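Local coordinates for putative carbohydrate-active enzyme (Uncultured organism, PDB 5WH8), which probably hydrolyses O-glycosidic bonds through its family 5 glycoside hydrolase (cellulase) domain, the part of a longer multi-modular protein present here, at residues Lys56-Asp61 with Tyr302-Leu307; Gln30-Ser35 with Gln309-Glu314. All blocks are in the same frame, centred on the assembly; numbering follows the deposited sequence.

Contact 1 (Lys56-Asp61 with Tyr302-Leu307); sequences KDWNID and YIKRKL. With EDO (1,2-ethanediol), chain I.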
loop_
_atom_site.group_PDB
_atom_site.type_symbol
_atom_site.label_atom_id
_atom_site.label_comp_id
_atom_site.label_asym_id
_atom_site.label_seq_id
_atom_site.Cartn_x
_atom_site.Cartn_y
_atom_site.Cartn_z
ATOM N N LYS A 56 -16.229 3.057 7.832
ATOM C CA LYS A 56 -17.602 2.716 8.197
ATOM C C LYS A 56 -18.514 2.402 7.012
ATOM O O LYS A 56 -19.410 1.554 7.148
ATOM C CB LYS A 56 -18.238 3.847 9.015
ATOM C CG LYS A 56 -17.510 4.187 10.306
ATOM C CD LYS A 56 -17.358 3.013 11.281
ATOM C CE LYS A 56 -18.683 2.581 11.890
ATOM N NZ LYS A 56 -18.492 1.489 12.889
ATOM N N ASP A 57 -18.318 3.082 5.882
ATOM C CA ASP A 57 -19.174 2.925 4.701
ATOM C C ASP A 57 -18.578 2.070 3.574
ATOM O O ASP A 57 -19.306 1.338 2.914
ATOM C CB ASP A 57 -19.535 4.300 4.110
ATOM C CG ASP A 57 -20.124 5.263 5.138
ATOM O OD1 ASP A 57 -20.847 4.813 6.058
ATOM O OD2 ASP A 57 -19.881 6.475 5.006
ATOM N N TRP A 58 -17.277 2.172 3.307
ATOM C CA TRP A 58 -16.686 1.341 2.255
ATOM C C TRP A 58 -16.099 0.035 2.820
ATOM O O TRP A 58 -15.713 -0.824 2.045
ATOM C CB TRP A 58 -15.573 2.069 1.477
ATOM C CG TRP A 58 -15.881 3.356 0.745
ATOM C CD1 TRP A 58 -16.702 4.387 1.138
ATOM C CD2 TRP A 58 -15.317 3.749 -0.506
ATOM N NE1 TRP A 58 -16.663 5.395 0.203
ATOM C CE2 TRP A 58 -15.825 5.024 -0.819
ATOM C CE3 TRP A 58 -14.418 3.145 -1.394
ATOM C CZ2 TRP A 58 -15.468 5.706 -1.973
ATOM C CZ3 TRP A 58 -14.064 3.813 -2.529
ATOM C CH2 TRP A 58 -14.583 5.088 -2.823
ATOM N N ASN A 59 -15.982 -0.085 4.144
ATOM C CA ASN A 59 -15.508 -1.316 4.783
ATOM C C ASN A 59 -14.039 -1.640 4.469
ATOM O O ASN A 59 -13.668 -2.811 4.365
ATOM C CB ASN A 59 -16.395 -2.501 4.378
ATOM C CG ASN A 59 -17.870 -2.205 4.561
ATOM O OD1 ASN A 59 -18.639 -2.141 3.595
ATOM N ND2 ASN A 59 -18.269 -2.005 5.805
ATOM N N ILE A 60 -13.184 -0.622 4.339
ATOM C CA ILE A 60 -11.779 -0.905 4.040
ATOM C C ILE A 60 -11.071 -1.488 5.259
ATOM O O ILE A 60 -11.466 -1.225 6.402
ATOM C CB ILE A 60 -10.968 0.340 3.558
ATOM C CG1 ILE A 60 -10.778 1.421 4.639
ATOM C CG2 ILE A 60 -11.589 0.923 2.277
ATOM C CD1 ILE A 60 -9.740 2.480 4.270
ATOM N N ASP A 61 -10.033 -2.274 4.995
ATOM C CA ASP A 61 -9.193 -2.869 6.036
ATOM C C ASP A 61 -7.881 -2.122 6.220
ATOM O O ASP A 61 -7.195 -2.309 7.235
ATOM C CB ASP A 61 -8.833 -4.304 5.693
ATOM C CG ASP A 61 -10.036 -5.207 5.529
ATOM O OD1 ASP A 61 -10.940 -5.194 6.400
ATOM O OD2 ASP A 61 -10.052 -5.939 4.511
ATOM N N TYR A 302 -17.542 -0.063 -8.405
ATOM C CA TYR A 302 -17.086 -1.434 -8.585
ATOM C C TYR A 302 -16.199 -1.866 -7.419
ATOM O O TYR A 302 -16.406 -2.934 -6.839
ATOM C CB TYR A 302 -16.337 -1.560 -9.920
ATOM C CG TYR A 302 -15.542 -2.845 -10.107
ATOM C CD1 TYR A 302 -16.118 -3.966 -10.674
ATOM C CD2 TYR A 302 -14.213 -2.909 -9.748
ATOM C CE1 TYR A 302 -15.383 -5.127 -10.868
ATOM C CE2 TYR A 302 -13.466 -4.068 -9.925
ATOM C CZ TYR A 302 -14.060 -5.171 -10.473
ATOM O OH TYR A 302 -13.284 -6.302 -10.623
ATOM N N ILE A 303 -15.248 -1.014 -7.032
ATOM C CA ILE A 303 -14.358 -1.334 -5.918
ATOM C C ILE A 303 -15.092 -1.371 -4.573
ATOM O O ILE A 303 -14.884 -2.283 -3.778
ATOM C CB ILE A 303 -13.163 -0.313 -5.879
ATOM C CG1 ILE A 303 -12.339 -0.413 -7.167
ATOM C CG2 ILE A 303 -12.311 -0.503 -4.607
ATOM C CD1 ILE A 303 -11.581 -1.746 -7.351
ATOM N N LYS A 304 -15.973 -0.410 -4.315
ATOM C CA LYS A 304 -16.763 -0.421 -3.096
ATOM C C LYS A 304 -17.610 -1.689 -2.987
ATOM O O LYS A 304 -17.764 -2.253 -1.899
ATOM C CB LYS A 304 -17.658 0.834 -3.048
ATOM C CG LYS A 304 -18.308 1.067 -1.725
ATOM C CD LYS A 304 -18.990 2.445 -1.662
ATOM C CE LYS A 304 -19.932 2.430 -0.509
ATOM N NZ LYS A 304 -20.637 3.714 -0.376
ATOM N N ARG A 305 -18.128 -2.163 -4.117
ATOM C CA ARG A 305 -18.861 -3.423 -4.128
ATOM C C ARG A 305 -17.951 -4.623 -3.787
ATOM O O ARG A 305 -18.361 -5.505 -3.016
ATOM C CB ARG A 305 -19.537 -3.617 -5.485
ATOM C CG ARG A 305 -20.505 -4.766 -5.537
ATOM C CD ARG A 305 -21.538 -4.553 -6.632
ATOM N NE ARG A 305 -22.443 -5.690 -6.688
ATOM C CZ ARG A 305 -23.489 -5.782 -7.499
ATOM N NH1 ARG A 305 -23.776 -4.797 -8.344
ATOM N NH2 ARG A 305 -24.248 -6.870 -7.460
ATOM N N LYS A 306 -16.716 -4.654 -4.308
ATOM C CA LYS A 306 -15.768 -5.725 -3.927
ATOM C C LYS A 306 -15.407 -5.667 -2.427
ATOM O O LYS A 306 -15.276 -6.693 -1.752
ATOM C CB LYS A 306 -14.476 -5.647 -4.739
ATOM C CG LYS A 306 -14.605 -5.886 -6.253
ATOM C CD LYS A 306 -15.122 -7.296 -6.567
ATOM C CE LYS A 306 -15.219 -7.514 -8.087
ATOM N NZ LYS A 306 -16.106 -8.626 -8.435
ATOM N N LEU A 307 -15.229 -4.461 -1.908
ATOM C CA LEU A 307 -14.932 -4.258 -0.492
ATOM C C LEU A 307 -16.062 -4.688 0.444
ATOM O O LEU A 307 -15.818 -4.946 1.632
ATOM C CB LEU A 307 -14.614 -2.785 -0.245
ATOM C CG LEU A 307 -13.303 -2.252 -0.800
ATOM C CD1 LEU A 307 -13.278 -0.721 -0.830
ATOM C CD2 LEU A 307 -12.096 -2.769 0.004
HETATM C C1 EDO I . -14.484 -11.638 -9.095
HETATM O O1 EDO I . -15.871 -11.690 -9.470
HETATM C C2 EDO I . -14.174 -11.037 -7.712
HETATM O O2 EDO I . -15.196 -11.193 -6.703
HETATM O O HOH W 1 -18.239 -1.652 0.669
#

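Contact 2 (Gln30-Ser35 with Gln309-Glu314); sequences QLRGMS and QPKSYE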
loop_
_atom_site.group_PDB
_atom_site.type_symbol
_atom_site.label_atom_id
_atom_site.label_comp_id
_atom_site.label_asym_id
_atom_site.label_seq_id
_atom_site.Cartn_x
_atom_site.Cartn_y
_atom_site.Cartn_z
ATOM N N GLN A 30 -6.169 -11.813 4.378
ATOM C CA GLN A 30 -6.190 -11.028 3.134
ATOM C C GLN A 30 -6.878 -9.692 3.453
ATOM O O GLN A 30 -8.054 -9.681 3.826
ATOM C CB GLN A 30 -6.941 -11.765 2.013
ATOM C CG GLN A 30 -7.106 -10.908 0.746
ATOM C CD GLN A 30 -8.047 -11.483 -0.279
ATOM O OE1 GLN A 30 -9.081 -12.067 0.051
ATOM N NE2 GLN A 30 -7.706 -11.302 -1.547
ATOM N N LEU A 31 -6.152 -8.587 3.294
ATOM C CA LEU A 31 -6.682 -7.231 3.518
ATOM C C LEU A 31 -7.069 -6.602 2.187
ATOM O O LEU A 31 -6.444 -6.881 1.179
ATOM C CB LEU A 31 -5.645 -6.344 4.199
ATOM C CG LEU A 31 -5.050 -6.821 5.532
ATOM C CD1 LEU A 31 -3.924 -5.891 5.985
ATOM C CD2 LEU A 31 -6.162 -6.977 6.622
ATOM N N ARG A 32 -8.091 -5.741 2.218
ATOM C CA ARG A 32 -8.579 -5.031 1.042
ATOM C C ARG A 32 -8.745 -3.556 1.377
ATOM O O ARG A 32 -9.369 -3.225 2.385
ATOM C CB ARG A 32 -9.924 -5.616 0.570
ATOM C CG ARG A 32 -9.896 -7.152 0.427
ATOM C CD ARG A 32 -11.289 -7.732 0.088
ATOM N NE ARG A 32 -12.259 -7.372 1.114
ATOM C CZ ARG A 32 -13.226 -8.162 1.588
ATOM N NH1 ARG A 32 -13.403 -9.405 1.129
ATOM N NH2 ARG A 32 -14.030 -7.692 2.525
ATOM N N GLY A 33 -8.203 -2.656 0.559
ATOM C CA GLY A 33 -8.412 -1.247 0.850
ATOM C C GLY A 33 -8.106 -0.294 -0.296
ATOM O O GLY A 33 -8.139 -0.667 -1.485
ATOM N N MET A 34 -7.780 0.949 0.077
ATOM C CA MET A 34 -7.623 2.065 -0.866
ATOM C C MET A 34 -6.304 2.783 -0.662
ATOM O O MET A 34 -5.793 2.864 0.455
ATOM C CB MET A 34 -8.745 3.096 -0.706
ATOM C CG MET A 34 -10.137 2.595 -1.038
ATOM S SD MET A 34 -10.348 2.135 -2.780
ATOM C CE MET A 34 -10.062 3.689 -3.648
ATOM N N SER A 35 -5.759 3.282 -1.762
ATOM C CA SER A 35 -4.593 4.178 -1.769
ATOM C C SER A 35 -4.980 5.643 -1.946
ATOM O O SER A 35 -5.875 5.972 -2.721
ATOM C CB SER A 35 -3.628 3.804 -2.904
ATOM O OG SER A 35 -2.426 4.569 -2.867
ATOM N N GLN A 309 -17.789 -7.378 0.330
ATOM C CA GLN A 309 -17.863 -8.833 0.514
ATOM C C GLN A 309 -17.452 -9.208 1.940
ATOM O O GLN A 309 -16.821 -8.419 2.651
ATOM C CB GLN A 309 -16.968 -9.556 -0.498
ATOM C CG GLN A 309 -17.298 -9.263 -1.963
ATOM C CD GLN A 309 -18.770 -9.432 -2.310
ATOM O OE1 GLN A 309 -19.386 -10.454 -2.023
ATOM N NE2 GLN A 309 -19.337 -8.415 -2.948
ATOM N N PRO A 310 -17.830 -10.415 2.380
ATOM C CA PRO A 310 -17.378 -10.877 3.701
ATOM C C PRO A 310 -15.863 -10.750 3.877
ATOM O O PRO A 310 -15.106 -10.969 2.927
ATOM C CB PRO A 310 -17.806 -12.344 3.721
ATOM C CG PRO A 310 -18.977 -12.396 2.804
ATOM C CD PRO A 310 -18.708 -11.399 1.722
ATOM N N LYS A 311 -15.443 -10.384 5.081
ATOM C CA LYS A 311 -14.018 -10.259 5.391
ATOM C C LYS A 311 -13.261 -11.531 5.076
ATOM O O LYS A 311 -13.725 -12.648 5.352
ATOM C CB LYS A 311 -13.806 -9.905 6.859
ATOM C CG LYS A 311 -14.368 -8.575 7.317
ATOM C CD LYS A 311 -13.781 -7.399 6.533
ATOM C CE LYS A 311 -14.165 -6.077 7.150
ATOM N NZ LYS A 311 -13.716 -4.920 6.341
ATOM N N SER A 312 -12.068 -11.345 4.525
ATOM C CA SER A 312 -11.189 -12.442 4.153
ATOM C C SER A 312 -10.168 -12.709 5.275
ATOM O O SER A 312 -8.949 -12.817 5.066
ATOM C CB SER A 312 -10.493 -12.132 2.837
ATOM O OG SER A 312 -9.964 -13.300 2.264
ATOM N N TYR A 313 -10.710 -12.810 6.481
ATOM C CA TYR A 313 -9.957 -13.210 7.654
ATOM C C TYR A 313 -10.935 -13.671 8.711
ATOM O O TYR A 313 -12.142 -13.411 8.622
ATOM C CB TYR A 313 -9.080 -12.071 8.185
ATOM C CG TYR A 313 -9.718 -10.700 8.320
ATOM C CD1 TYR A 313 -10.507 -10.360 9.419
ATOM C CD2 TYR A 313 -9.487 -9.731 7.361
ATOM C CE1 TYR A 313 -11.051 -9.082 9.554
ATOM C CE2 TYR A 313 -10.031 -8.464 7.477
ATOM C CZ TYR A 313 -10.805 -8.138 8.560
ATOM O OH TYR A 313 -11.347 -6.857 8.680
ATOM N N GLU A 314 -10.403 -14.374 9.707
ATOM C CA GLU A 314 -11.178 -14.816 10.853
ATOM C C GLU A 314 -10.580 -14.186 12.103
ATOM O O GLU A 314 -9.370 -14.192 12.298
ATOM C CB GLU A 314 -11.170 -16.351 10.943
ATOM C CG GLU A 314 -11.880 -16.926 12.151
ATOM C CD GLU A 314 -11.722 -18.435 12.231
ATOM O OE1 GLU A 314 -11.078 -18.918 13.183
ATOM O OE2 GLU A 314 -12.233 -19.134 11.331
HETATM O O HOH W 2 -10.665 -8.736 3.969
HETATM O O HOH W 3 -12.532 -5.208 3.166
#

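Contact 1 (Lys56-Asp61 with Tyr302-Leu307)
K304 lays its aliphatic chain across one face of the W58 indole, where the last helix of a GH5 (beta/alpha)8 barrel, 298-307, packs on the loop joining helix 48-56 to barrel strand 62-68. Its CD stands 3.9 Å from the centroid of the five-membered ring and only 4° off the ring normal, a CH-pi contact over the face. CG anti to the backbone N (chi1 -168°) and an extended chain beyond it carry CD out over the ring; the two side chains cross at about a right angle. The ammonium overshoots: NZ lies 4.6 Å from the same centroid but 29° off the normal, an off-centre cation-pi contact; its strongest polar partner is N294 OD1, to which it is hydrogen-bonded. W58 NE1 bonds to the W293 carbonyl oxygen, which limits rotation of the indole.

L307 meets the indole at its edge instead, CD1 lying 4.1 Å from W58 CE3. The same methyl reaches I60 CG2 at 3.9 Å, the I60 and L307 side chains running alongside each other. N59, the first residue past helix 48-56 to leave helical geometry, has positive phi and sets its CB 3.7 Å from L307 O. A water lies between N59 OD1 (3.0 Å) and K304 O (2.7 Å), placed to donate to either, though it has more acceptors in reach than protons.

Contact 2 (Gln30-Ser35 with Gln309-Glu314)
R32 sends its guanidinium end-on into the chain that follows helix 298-307, giving one N-H to each of two successive carbonyls. NH1 bonds P310 O at 2.9 Å with the acceptor near the guanidinium plane, whereas NH2 reaches Q309 O at 2.9 Å along a more bent path (N-H...O 136°), the acceptor tilted from that plane. Both nitrogens lie above the planes of the carbonyls they address. The bend at chi3 (-58°) turns the group toward this chain. One guanidinium face carries a water over its centre; this water donates to Q30 O and accepts from S312 N, while a second water sits in plane at the edge and takes a bond from R32 NH2.

Q30 lies alongside S312, extended beyond CG. S312 OG donates to Q30 OE1 at 2.7 Å, in the carbonyl plane and on a lone pair, and Q30 N bonds back to S312 O at 3.0 Å. The amide's other end, NE2, is held by I266 O and D262. Y313 turns the edge of its ring to Q30 O, which lies in the ring plane 3.8 Å from CD2, while K311 CB covers a face; the phenol's polar partner lies outside the two segments, at D61.

Thus the first strand of the TIM barrel, 32-36, and the residues leading into it receive the C-terminal chain, shortly before C316, whose disulfide to C25 ties it down covalently. Three of the four direct bonds use main-chain carbonyls as acceptors, so recognition rests largely on backbone path, and the arginine's positive charge is probably eased by the carbonyl dipoles it faces.

How the contacts relate
Both contacts bind the C-terminal end of the chain to the start of the barrel, and each is partly buried, with centres about 9 Å apart. Contact 1 packs helix 298-307 on the loop before strand 62-68; contact 2 takes up the chain after that helix and holds it to strand 32-36 and its approach. Their buried areas are nearly equal, 324 and 328 Å², yet the first relies on indole and aliphatic packing with a water between the segments, the second on direct hydrogen bonds. D61 joins them: its OD1 makes a salt bridge to K311 NZ (2.8 Å) and a probable hydrogen bond to Y313 OH (2.9 Å).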